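Local coordinates for lactose Operon Repressor (Escherichia coli, PDB 1JYE), which represses transcription of the lactose operon by binding operator DNA, and lets go of it when a sugar inducer binds, at residues Q227-M230 with Q231-N234; G103-A106 with C107-A110; F293-L296 with G297-S300; H202-L205 with T206-Q209; S190-S193 with A194-R197. The protein carries 1 engineered substitution. All coordinates share one frame; numbering follows the deposited sequence.

All five are local contacts within about two helical turns, three of them taking in loop residues at a helix end. Contacts 4 and 5 share helix 192-207: contact 5 opens it near the chain's middle, with a serine cap and two arginines, and contact 4 closes it with a Schellman motif about 18 Å away between centres. Contacts 3 and 5 are the more buried, four residues each, and contact 3, at the start of helix 293-308, has a threonine tied back to the backbone. Contacts 1, 2 and 4 lie farther out; contacts 1 and 2 are about 35 Å apart between centres, with amides and a thioether marking contact 1, a valine-lysine pair contact 2.

Contact 1: residues Q227-M230 with Q231-N234; sequences QQTM and QMLN
Thr229 and Leu233, one helical turn apart, run side by side and point the same way, the CG2 methyl of Thr229 lying 4.0 Å from CD1 of Leu233. CG2 is free to meet the leucine because OG1 takes the place beside the backbone N (chi1 -58°), from which it hydrogen-bonds to the carbonyl of Gly225. On the next flank Met230 folds at chi2 and again at chi3 (-50°), which carries its CE methyl across to Asn234, 3.7 Å from OD1, a van der Waals contact. The backbone beneath is held by Leu233 N to Thr229 O at 2.9 Å, almost straight at 170°, and by Asn234 N to Met230 O at 2.8 Å. This is helix 222-234 of the periplasmic binding protein-like fold, packed against a four-stranded parallel sheet. Its inner side belongs to Thr229, which touches Ala253 and Ala256 of helix 247-259, and to Met232, which reaches Ala183 and Met242 on the strands. Gln228 is bent at chi2, and its OE1 is hydrogen-bonded to Arg216 NH1, while Met232 N bonds to Gln228 O at 3.0 Å.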
loop_
_atom_site.group_PDB
_atom_site.type_symbol
_atom_site.label_atom_id
_atom_site.label_comp_id
_atom_site.label_asym_id
_atom_site.label_seq_id
_atom_site.Cartn_x
_atom_site.Cartn_y
_atom_site.Cartn_z
ATOM N N GLN A 227 18.760 3.033 -5.443
ATOM C CA GLN A 227 19.681 2.875 -6.567
ATOM C C GLN A 227 20.095 4.205 -7.185
ATOM O O GLN A 227 21.281 4.462 -7.383
ATOM C CB GLN A 227 19.053 1.987 -7.639
ATOM C CG GLN A 227 18.690 0.594 -7.148
ATOM C CD GLN A 227 17.995 -0.242 -8.206
ATOM O OE1 GLN A 227 17.032 0.203 -8.831
ATOM N NE2 GLN A 227 18.471 -1.464 -8.400
ATOM N N GLN A 228 19.118 5.050 -7.492
ATOM C CA GLN A 228 19.419 6.343 -8.102
ATOM C C GLN A 228 20.269 7.225 -7.201
ATOM O O GLN A 228 21.199 7.897 -7.666
ATOM C CB GLN A 228 18.122 7.071 -8.469
ATOM C CG GLN A 228 17.351 6.403 -9.596
ATOM C CD GLN A 228 18.192 6.247 -10.850
ATOM O OE1 GLN A 228 18.786 7.211 -11.332
ATOM N NE2 GLN A 228 18.244 5.031 -11.385
ATOM N N THR A 229 19.959 7.227 -5.909
ATOM C CA THR A 229 20.708 8.043 -4.966
ATOM C C THR A 229 22.127 7.507 -4.791
ATOM O O THR A 229 23.083 8.280 -4.731
ATOM C CB THR A 229 19.988 8.112 -3.609
ATOM O OG1 THR A 229 18.670 8.641 -3.811
ATOM C CG2 THR A 229 20.743 9.019 -2.641
ATOM N N MET A 230 22.271 6.187 -4.713
ATOM C CA MET A 230 23.598 5.600 -4.571
ATOM C C MET A 230 24.439 5.918 -5.803
ATOM O O MET A 230 25.628 6.211 -5.692
ATOM C CB MET A 230 23.513 4.081 -4.394
ATOM C CG MET A 230 23.129 3.626 -2.997
ATOM S SD MET A 230 24.268 4.223 -1.726
ATOM C CE MET A 230 25.829 3.774 -2.424
ATOM N N GLN A 231 23.818 5.861 -6.978
ATOM C CA GLN A 231 24.535 6.143 -8.221
ATOM C C GLN A 231 25.006 7.590 -8.254
ATOM O O GLN A 231 26.115 7.882 -8.706
ATOM C CB GLN A 231 23.643 5.850 -9.430
ATOM C CG GLN A 231 23.297 4.374 -9.579
ATOM C CD GLN A 231 22.464 4.075 -10.811
ATOM O OE1 GLN A 231 21.976 2.957 -10.988
ATOM N NE2 GLN A 231 22.298 5.070 -11.672
ATOM N N MET A 232 24.157 8.490 -7.770
ATOM C CA MET A 232 24.483 9.910 -7.722
ATOM C C MET A 232 25.660 10.140 -6.779
ATOM O O MET A 232 26.636 10.809 -7.129
ATOM C CB MET A 232 23.273 10.708 -7.234
ATOM C CG MET A 232 23.550 12.190 -7.036
ATOM S SD MET A 232 22.144 13.050 -6.322
ATOM C CE MET A 232 22.227 12.468 -4.618
ATOM N N LEU A 233 25.564 9.576 -5.578
ATOM C CA LEU A 233 26.618 9.721 -4.585
ATOM C C LEU A 233 27.927 9.081 -5.038
ATOM O O LEU A 233 29.002 9.642 -4.824
ATOM C CB LEU A 233 26.173 9.109 -3.253
ATOM C CG LEU A 233 24.958 9.779 -2.607
ATOM C CD1 LEU A 233 24.556 9.009 -1.358
ATOM C CD2 LEU A 233 25.286 11.227 -2.261
ATOM N N ASN A 234 27.842 7.911 -5.662
ATOM C CA ASN A 234 29.044 7.231 -6.132
ATOM C C ASN A 234 29.724 8.031 -7.242
ATOM O O ASN A 234 30.917 7.854 -7.498
ATOM C CB ASN A 234 28.717 5.819 -6.634
ATOM C CG ASN A 234 28.286 4.884 -5.513
ATOM O OD1 ASN A 234 28.692 5.045 -4.363
ATOM N ND2 ASN A 234 27.474 3.889 -5.853
#

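Contact 2: residues G103-A106 with C107-A110; sequences GVEA and CKTA. Unlike the reference sequence in segment 107-110: Thr109 (reference Ala).
The carboxylate of Glu105 has CD of Lys108 for a neighbour, 4.0 Å from OE1 and equally far from OE2, so the aliphatic part of the lysine, not its ammonium group, meets the flat acid. The two charges remain apart, with 5.6 Å between Glu105 OE2 and Lys108 NZ, so any attraction between them is probably weak. They stand on the first turns of helix 104-115, which makes the beta-alpha-beta crossover between strands 93-98 and 122-125 of a parallel sheet. Lys108 also runs alongside Val104, pointing the same way, and its CE presses on the CG2 methyl of Val104 at 3.5 Å. That methyl stands anti to the backbone N, and the Lys108 chain, extended as far as CE, bends at chi4 (-62°). Gly103 occupies the N-cap position at a phi of 113°, where a CB would collide with the carbonyl of the preceding residue. Val104 and Cys107 pack on Val136 of helix 130-139, where Lys108 meets Ala135, and Ala106 and Ala110 pack on Val99. Thr109, an alanine in the reference sequence, holds OG1 3.1 Å from Glu105 O, a possible second bond to a carbonyl that already accepts Thr109 N at 3.0 Å. Ala110 N closes the turn on Ala106 O at 3.2 Å.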
loop_
_atom_site.group_PDB
_atom_site.type_symbol
_atom_site.label_atom_id
_atom_site.label_comp_id
_atom_site.label_asym_id
_atom_site.label_seq_id
_atom_site.Cartn_x
_atom_site.Cartn_y
_atom_site.Cartn_z
ATOM N N GLY A 103 0.230 2.832 -21.940
ATOM C CA GLY A 103 -0.584 2.996 -23.129
ATOM C C GLY A 103 -2.038 3.398 -22.977
ATOM O O GLY A 103 -2.746 2.952 -22.072
ATOM N N VAL A 104 -2.479 4.249 -23.898
ATOM C CA VAL A 104 -3.851 4.724 -23.923
ATOM C C VAL A 104 -4.751 3.586 -24.402
ATOM O O VAL A 104 -5.923 3.514 -24.039
ATOM C CB VAL A 104 -3.994 5.934 -24.876
ATOM C CG1 VAL A 104 -3.509 5.555 -26.270
ATOM C CG2 VAL A 104 -5.439 6.402 -24.919
ATOM N N GLU A 105 -4.194 2.690 -25.214
ATOM C CA GLU A 105 -4.961 1.561 -25.730
ATOM C C GLU A 105 -5.359 0.610 -24.606
ATOM O O GLU A 105 -6.464 0.073 -24.603
ATOM C CB GLU A 105 -4.154 0.798 -26.782
ATOM C CG GLU A 105 -3.865 1.595 -28.043
ATOM C CD GLU A 105 -5.117 2.196 -28.649
ATOM O OE1 GLU A 105 -6.125 1.470 -28.771
ATOM O OE2 GLU A 105 -5.093 3.393 -29.007
ATOM N N ALA A 106 -4.452 0.406 -23.658
ATOM C CA ALA A 106 -4.719 -0.475 -22.526
ATOM C C ALA A 106 -5.852 0.107 -21.688
ATOM O O ALA A 106 -6.704 -0.625 -21.183
ATOM C CB ALA A 106 -3.463 -0.631 -21.677
ATOM N N CYS A 107 -5.862 1.430 -21.548
ATOM C CA CYS A 107 -6.898 2.096 -20.768
ATOM C C CYS A 107 -8.226 2.044 -21.514
ATOM O O CYS A 107 -9.278 1.854 -20.908
ATOM C CB CYS A 107 -6.506 3.551 -20.489
ATOM S SG CYS A 107 -7.507 4.341 -19.203
ATOM N N LYS A 108 -8.180 2.214 -22.832
ATOM C CA LYS A 108 -9.400 2.159 -23.630
ATOM C C LYS A 108 -10.034 0.776 -23.515
ATOM O O LYS A 108 -11.255 0.644 -23.452
ATOM C CB LYS A 108 -9.093 2.468 -25.095
ATOM C CG LYS A 108 -8.732 3.919 -25.348
ATOM C CD LYS A 108 -8.355 4.138 -26.804
ATOM C CE LYS A 108 -8.126 5.606 -27.092
ATOM N NZ LYS A 108 -9.370 6.386 -26.863
ATOM N N THR A 109 -9.198 -0.254 -23.490
ATOM C CA THR A 109 -9.690 -1.622 -23.374
ATOM C C THR A 109 -10.392 -1.800 -22.030
ATOM O O THR A 109 -11.463 -2.404 -21.952
ATOM C CB THR A 109 -8.534 -2.638 -23.493
ATOM O OG1 THR A 109 -7.983 -2.573 -24.816
ATOM C CG2 THR A 109 -9.029 -4.055 -23.221
ATOM N N ALA A 110 -9.784 -1.264 -20.975
ATOM C CA ALA A 110 -10.368 -1.360 -19.643
ATOM C C ALA A 110 -11.738 -0.690 -19.636
ATOM O O ALA A 110 -12.707 -1.238 -19.106
ATOM C CB ALA A 110 -9.450 -0.701 -18.617
#

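Contact 3: residues F293-L296 with G297-S300; sequences FRLL and GQTS
Leu295 and Thr299 form an intrahelical contact of the i to i+4 kind on the opening turns of helix 293-308, which follows strand 288-290 and leads to strand 316-324, its antiparallel neighbour in a mixed three-stranded sheet of the periplasmic binding protein-like fold. The threonine doubles the helical bond: Thr299 N reaches Leu295 O at 2.8 Å and Thr299 OG1 reaches the same oxygen at 2.7 Å. The two donors come from opposite faces of the carbonyl plane, the hydroxyl lying 36° out of it. With chi1 at -54°, OG1 stays beside its own N and also rests 3.6 Å from CD1 of Leu295, the two side chains pointing the same way. A valine here would keep the branch but would probably leave Leu295 O with the backbone amide alone, losing the hydroxyl that also limits how the side chain turns. On the outer flank Arg294 runs alongside Gln298, its NH2 3.8 Å from OE1 and the guanidinium turned 70° from the amide plane; the arginine's stronger partner is Asp292, which pairs with NH1 and also accepts from Leu295 N. Inward, Leu296 fills a hydrophobic site lined by Ile79 of helix 74-89, Leu148, Ile159, Phe161 and Leu319. Gly297 N bonds to Phe293 O at 2.9 Å, and a glycerol, probably from the crystallisation liquor, lies about 5 Å from the Phe293 side chain. Ser300, OG set between its N and carbonyl carbon, grips Gly297 O at 2.7 Å.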
loop_
_atom_site.group_PDB
_atom_site.type_symbol
_atom_site.label_atom_id
_atom_site.label_comp_id
_atom_site.label_asym_id
_atom_site.label_seq_id
_atom_site.Cartn_x
_atom_site.Cartn_y
_atom_site.Cartn_z
ATOM N N PHE A 293 -5.336 11.411 -0.309
ATOM C CA PHE A 293 -5.941 10.438 -1.212
ATOM C C PHE A 293 -7.349 10.033 -0.805
ATOM O O PHE A 293 -8.193 9.761 -1.659
ATOM C CB PHE A 293 -5.059 9.190 -1.318
ATOM C CG PHE A 293 -3.680 9.466 -1.844
ATOM C CD1 PHE A 293 -3.502 10.034 -3.103
ATOM C CD2 PHE A 293 -2.559 9.169 -1.078
ATOM C CE1 PHE A 293 -2.226 10.302 -3.590
ATOM C CE2 PHE A 293 -1.275 9.435 -1.559
ATOM C CZ PHE A 293 -1.111 10.002 -2.817
ATOM N N ARG A 294 -7.607 9.988 0.498
ATOM C CA ARG A 294 -8.931 9.617 0.975
ATOM C C ARG A 294 -9.936 10.660 0.499
ATOM O O ARG A 294 -11.021 10.325 0.020
ATOM C CB ARG A 294 -8.950 9.548 2.501
ATOM C CG ARG A 294 -10.239 8.976 3.070
ATOM C CD ARG A 294 -10.478 9.459 4.492
ATOM N NE ARG A 294 -11.422 10.576 4.542
ATOM C CZ ARG A 294 -11.229 11.764 3.974
ATOM N NH1 ARG A 294 -10.116 12.016 3.301
ATOM N NH2 ARG A 294 -12.159 12.703 4.072
ATOM N N LEU A 295 -9.569 11.931 0.631
ATOM C CA LEU A 295 -10.443 13.011 0.203
ATOM C C LEU A 295 -10.686 12.924 -1.303
ATOM O O LEU A 295 -11.812 13.094 -1.766
ATOM C CB LEU A 295 -9.825 14.367 0.552
ATOM C CG LEU A 295 -10.629 15.595 0.117
ATOM C CD1 LEU A 295 -11.984 15.595 0.805
ATOM C CD2 LEU A 295 -9.855 16.858 0.455
ATOM N N LEU A 296 -9.632 12.654 -2.064
ATOM C CA LEU A 296 -9.760 12.546 -3.516
ATOM C C LEU A 296 -10.721 11.426 -3.914
ATOM O O LEU A 296 -11.626 11.632 -4.723
ATOM C CB LEU A 296 -8.392 12.292 -4.154
ATOM C CG LEU A 296 -8.397 12.057 -5.666
ATOM C CD1 LEU A 296 -8.932 13.293 -6.386
ATOM C CD2 LEU A 296 -6.984 11.736 -6.132
ATOM N N GLY A 297 -10.520 10.240 -3.346
ATOM C CA GLY A 297 -11.383 9.117 -3.666
ATOM C C GLY A 297 -12.823 9.383 -3.276
ATOM O O GLY A 297 -13.745 9.141 -4.054
ATOM N N GLN A 298 -13.020 9.885 -2.061
ATOM C CA GLN A 298 -14.357 10.196 -1.574
ATOM C C GLN A 298 -15.033 11.212 -2.493
ATOM O O GLN A 298 -16.162 11.012 -2.949
ATOM C CB GLN A 298 -14.268 10.773 -0.160
ATOM C CG GLN A 298 -15.601 11.103 0.483
ATOM C CD GLN A 298 -15.426 11.863 1.784
ATOM O OE1 GLN A 298 -15.161 13.066 1.785
ATOM N NE2 GLN A 298 -15.549 11.157 2.903
ATOM N N THR A 299 -14.330 12.301 -2.769
ATOM C CA THR A 299 -14.873 13.355 -3.614
ATOM C C THR A 299 -15.189 12.875 -5.030
ATOM O O THR A 299 -16.183 13.301 -5.620
ATOM C CB THR A 299 -13.906 14.559 -3.676
ATOM O OG1 THR A 299 -13.599 14.990 -2.341
ATOM C CG2 THR A 299 -14.546 15.725 -4.428
ATOM N N SER A 300 -14.368 11.976 -5.569
ATOM C CA SER A 300 -14.599 11.480 -6.925
ATOM C C SER A 300 -15.938 10.759 -7.055
ATOM O O SER A 300 -16.599 10.843 -8.091
ATOM C CB SER A 300 -13.459 10.548 -7.372
ATOM O OG SER A 300 -13.487 9.301 -6.693
#

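Contact 4: residues H202-L205 with T206-Q209; sequences HKYL and TRNQ
Lys203 leaves the helix with CG anti to its N (chi1 174°) and stays extended to its end, while Arg207, one turn on, starts beside its own N (chi1 -74°) and then extends to NE, so the two chains run alongside and point the same way. CE of Lys203 lies over one face of the guanidinium, toward its rim, and only 3.1 Å from NH2 of Arg207, a tight approach. The like charges come close, with Lys203 NZ 3.5 Å from Arg207 NH2; a water taking a bond from NZ and a weak one from NH2, together with the salt bridge of Lys203 to Glu164, probably eases their repulsion. The Tyr204 ring also runs beside Arg207, CE1 3.7 Å from NH1, its plane 72° from the guanidinium's, and its OH is hydrogen-bonded to Glu164. Thr206 bonds twice to His202 O, OG1 at 2.7 Å and N at 2.9 Å, from opposite faces of that carbonyl. Asn208 sends ND2 to Tyr204 O at 2.8 Å, that oxygen lying in the amide plane. Gln209, at positive phi, is the C-prime residue of a Schellman motif, its N bonded to Thr206 O and Ile210 N paired with Leu205 O. Helix 192-207 connects strands 182-186 and 214-217 in a beta-alpha-beta unit, Leu205 packing on Ile182 and Leu184 of the first strand and Val171 of helix 163-177, His202 tied to Glu215.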
loop_
_atom_site.group_PDB
_atom_site.type_symbol
_atom_site.label_atom_id
_atom_site.label_comp_id
_atom_site.label_asym_id
_atom_site.label_seq_id
_atom_site.Cartn_x
_atom_site.Cartn_y
_atom_site.Cartn_z
ATOM N N HIS A 202 11.417 22.280 -11.386
ATOM C CA HIS A 202 12.278 23.114 -12.215
ATOM C C HIS A 202 11.783 24.547 -12.280
ATOM O O HIS A 202 12.578 25.484 -12.240
ATOM C CB HIS A 202 12.387 22.532 -13.624
ATOM C CG HIS A 202 13.357 21.396 -13.727
ATOM N ND1 HIS A 202 14.708 21.554 -13.506
ATOM C CD2 HIS A 202 13.175 20.089 -14.026
ATOM C CE1 HIS A 202 15.318 20.393 -13.666
ATOM N NE2 HIS A 202 14.410 19.487 -13.982
ATOM N N LYS A 203 10.469 24.717 -12.381
ATOM C CA LYS A 203 9.883 26.051 -12.446
ATOM C C LYS A 203 10.232 26.877 -11.211
ATOM O O LYS A 203 10.735 27.995 -11.321
ATOM C CB LYS A 203 8.360 25.959 -12.581
ATOM C CG LYS A 203 7.650 27.305 -12.501
ATOM C CD LYS A 203 6.141 27.147 -12.612
ATOM C CE LYS A 203 5.429 28.463 -12.348
ATOM N NZ LYS A 203 3.947 28.336 -12.457
ATOM N N TYR A 204 9.975 26.327 -10.030
ATOM C CA TYR A 204 10.255 27.067 -8.810
ATOM C C TYR A 204 11.735 27.188 -8.462
ATOM O O TYR A 204 12.147 28.183 -7.865
ATOM C CB TYR A 204 9.420 26.483 -7.666
ATOM C CG TYR A 204 7.949 26.734 -7.920
ATOM C CD1 TYR A 204 7.416 28.021 -7.804
ATOM C CD2 TYR A 204 7.115 25.716 -8.380
ATOM C CE1 TYR A 204 6.094 28.291 -8.151
ATOM C CE2 TYR A 204 5.788 25.974 -8.728
ATOM C CZ TYR A 204 5.287 27.264 -8.616
ATOM O OH TYR A 204 3.994 27.537 -8.993
ATOM N N LEU A 205 12.543 26.203 -8.844
ATOM C CA LEU A 205 13.975 26.303 -8.585
ATOM C C LEU A 205 14.492 27.456 -9.449
ATOM O O LEU A 205 15.283 28.282 -8.988
ATOM C CB LEU A 205 14.699 25.006 -8.960
ATOM C CG LEU A 205 14.619 23.866 -7.937
ATOM C CD1 LEU A 205 15.309 22.628 -8.486
ATOM C CD2 LEU A 205 15.271 24.308 -6.633
ATOM N N THR A 206 14.020 27.516 -10.692
ATOM C CA THR A 206 14.432 28.577 -11.611
ATOM C C THR A 206 14.001 29.938 -11.071
ATOM O O THR A 206 14.762 30.907 -11.129
ATOM C CB THR A 206 13.822 28.372 -13.015
ATOM O OG1 THR A 206 14.289 27.133 -13.561
ATOM C CG2 THR A 206 14.240 29.507 -13.948
ATOM N N ARG A 207 12.787 30.016 -10.539
ATOM C CA ARG A 207 12.297 31.273 -9.986
ATOM C C ARG A 207 13.183 31.736 -8.830
ATOM O O ARG A 207 13.277 32.932 -8.547
ATOM C CB ARG A 207 10.851 31.129 -9.503
ATOM C CG ARG A 207 9.822 31.053 -10.625
ATOM C CD ARG A 207 8.414 31.233 -10.069
ATOM N NE ARG A 207 7.400 31.287 -11.115
ATOM C CZ ARG A 207 6.106 31.488 -10.885
ATOM N NH1 ARG A 207 5.672 31.652 -9.642
ATOM N NH2 ARG A 207 5.247 31.522 -11.894
ATOM N N ASN A 208 13.830 30.782 -8.166
ATOM C CA ASN A 208 14.716 31.093 -7.049
ATOM C C ASN A 208 16.176 31.136 -7.503
ATOM O O ASN A 208 17.102 31.075 -6.691
ATOM C CB ASN A 208 14.511 30.068 -5.924
ATOM C CG ASN A 208 13.253 30.347 -5.115
ATOM O OD1 ASN A 208 13.261 31.176 -4.205
ATOM N ND2 ASN A 208 12.159 29.680 -5.466
ATOM N N GLN A 209 16.361 31.249 -8.817
ATOM C CA GLN A 209 17.676 31.339 -9.448
ATOM C C GLN A 209 18.635 30.212 -9.099
ATOM O O GLN A 209 19.835 30.426 -8.928
ATOM C CB GLN A 209 18.298 32.708 -9.128
ATOM C CG GLN A 209 17.321 33.845 -9.410
ATOM C CD GLN A 209 17.913 35.238 -9.239
ATOM O OE1 GLN A 209 17.182 36.201 -9.011
ATOM N NE2 GLN A 209 19.227 35.354 -9.367
HETATM O O HOH W 1 2.948 30.561 -10.451
#

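Contact 5: residues S190-S193 with A194-R197; sequences SSVS and ARLR
Ser191 caps the N-terminus of helix 192-207, the helix of a beta-alpha-beta unit in the periplasmic binding protein-like fold, its OG, anti to the backbone N (chi1 158°), accepting weak bonds from Ala194 N at 3.4 Å and from Ser193 N. Its carbonyl takes Arg195 N at 3.0 Å, and Leu196 N bonds to Val192 O at 2.9 Å. The Arg195 chain bends at chi3 (-62°) and lays one face of its guanidinium over the backbone at Ser191 and Val192, with CA of Val192 3.5 Å above its plane, while NH2 hydrogen-bonds to Leu189 O. A leucine in its place would probably leave Leu189 O without this donor and uncover the backbone of the first turn. Apolar contact is slight: CG2 of Val192 lies beside CD1 of Leu196 at 4.1 Å. Ser193 OG hydrogen-bonds to Asp149, and Arg197 to Ala245 O through NH1, with a cation-pi contact to Tyr273. NH1 also bonds to a glycerol, probably from the crystallisation liquor, at a place consistent with the inducer pocket of this family. Back at the helix, a water donates to Ser193 O at 2.9 Å and weakly accepts from Arg197 NH2 at 3.3 Å.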
loop_
_atom_site.group_PDB
_atom_site.type_symbol
_atom_site.label_atom_id
_atom_site.label_comp_id
_atom_site.label_asym_id
_atom_site.label_seq_id
_atom_site.Cartn_x
_atom_site.Cartn_y
_atom_site.Cartn_z
ATOM N N SER A 190 6.865 8.369 -17.603
ATOM C CA SER A 190 5.794 7.849 -18.445
ATOM C C SER A 190 4.477 8.281 -17.799
ATOM O O SER A 190 3.420 8.260 -18.434
ATOM C CB SER A 190 5.863 6.322 -18.515
ATOM O OG SER A 190 5.850 5.761 -17.215
ATOM N N SER A 191 4.560 8.685 -16.533
ATOM C CA SER A 191 3.399 9.130 -15.762
ATOM C C SER A 191 3.217 10.645 -15.773
ATOM O O SER A 191 4.130 11.384 -15.411
ATOM C CB SER A 191 3.530 8.665 -14.311
ATOM O OG SER A 191 2.732 9.464 -13.451
ATOM N N VAL A 192 2.031 11.101 -16.162
ATOM C CA VAL A 192 1.751 12.533 -16.198
ATOM C C VAL A 192 1.988 13.180 -14.827
ATOM O O VAL A 192 2.468 14.308 -14.746
ATOM C CB VAL A 192 0.298 12.811 -16.679
ATOM C CG1 VAL A 192 -0.708 12.243 -15.695
ATOM C CG2 VAL A 192 0.086 14.308 -16.855
ATOM N N SER A 193 1.667 12.469 -13.747
ATOM C CA SER A 193 1.885 13.022 -12.413
ATOM C C SER A 193 3.364 13.279 -12.147
ATOM O O SER A 193 3.730 14.312 -11.589
ATOM C CB SER A 193 1.325 12.088 -11.333
ATOM O OG SER A 193 -0.072 12.270 -11.200
ATOM N N ALA A 194 4.210 12.335 -12.543
ATOM C CA ALA A 194 5.645 12.483 -12.344
ATOM C C ALA A 194 6.164 13.648 -13.179
ATOM O O ALA A 194 7.040 14.393 -12.742
ATOM C CB ALA A 194 6.363 11.206 -12.738
ATOM N N ARG A 195 5.627 13.790 -14.386
ATOM C CA ARG A 195 6.056 14.864 -15.275
ATOM C C ARG A 195 5.678 16.239 -14.737
ATOM O O ARG A 195 6.502 17.155 -14.730
ATOM C CB ARG A 195 5.465 14.671 -16.676
ATOM C CG ARG A 195 5.987 13.433 -17.402
ATOM C CD ARG A 195 5.698 13.500 -18.901
ATOM N NE ARG A 195 4.271 13.534 -19.212
ATOM C CZ ARG A 195 3.519 12.457 -19.424
ATOM N NH1 ARG A 195 2.227 12.593 -19.706
ATOM N NH2 ARG A 195 4.053 11.245 -19.354
ATOM N N LEU A 196 4.434 16.389 -14.290
ATOM C CA LEU A 196 3.983 17.667 -13.746
ATOM C C LEU A 196 4.818 18.040 -12.526
ATOM O O LEU A 196 5.169 19.208 -12.330
ATOM C CB LEU A 196 2.505 17.591 -13.356
ATOM C CG LEU A 196 1.511 17.448 -14.511
ATOM C CD1 LEU A 196 0.119 17.161 -13.952
ATOM C CD2 LEU A 196 1.509 18.725 -15.349
ATOM N N ARG A 197 5.139 17.041 -11.709
ATOM C CA ARG A 197 5.934 17.261 -10.506
ATOM C C ARG A 197 7.351 17.715 -10.861
ATOM O O ARG A 197 7.867 18.675 -10.284
ATOM C CB ARG A 197 5.972 15.966 -9.680
ATOM C CG ARG A 197 6.517 16.096 -8.259
ATOM C CD ARG A 197 6.034 14.897 -7.426
ATOM N NE ARG A 197 4.575 14.838 -7.466
ATOM C CZ ARG A 197 3.836 13.771 -7.169
ATOM N NH1 ARG A 197 4.405 12.631 -6.795
ATOM N NH2 ARG A 197 2.515 13.842 -7.274
HETATM O O HOH W 2 1.958 15.839 -9.808
#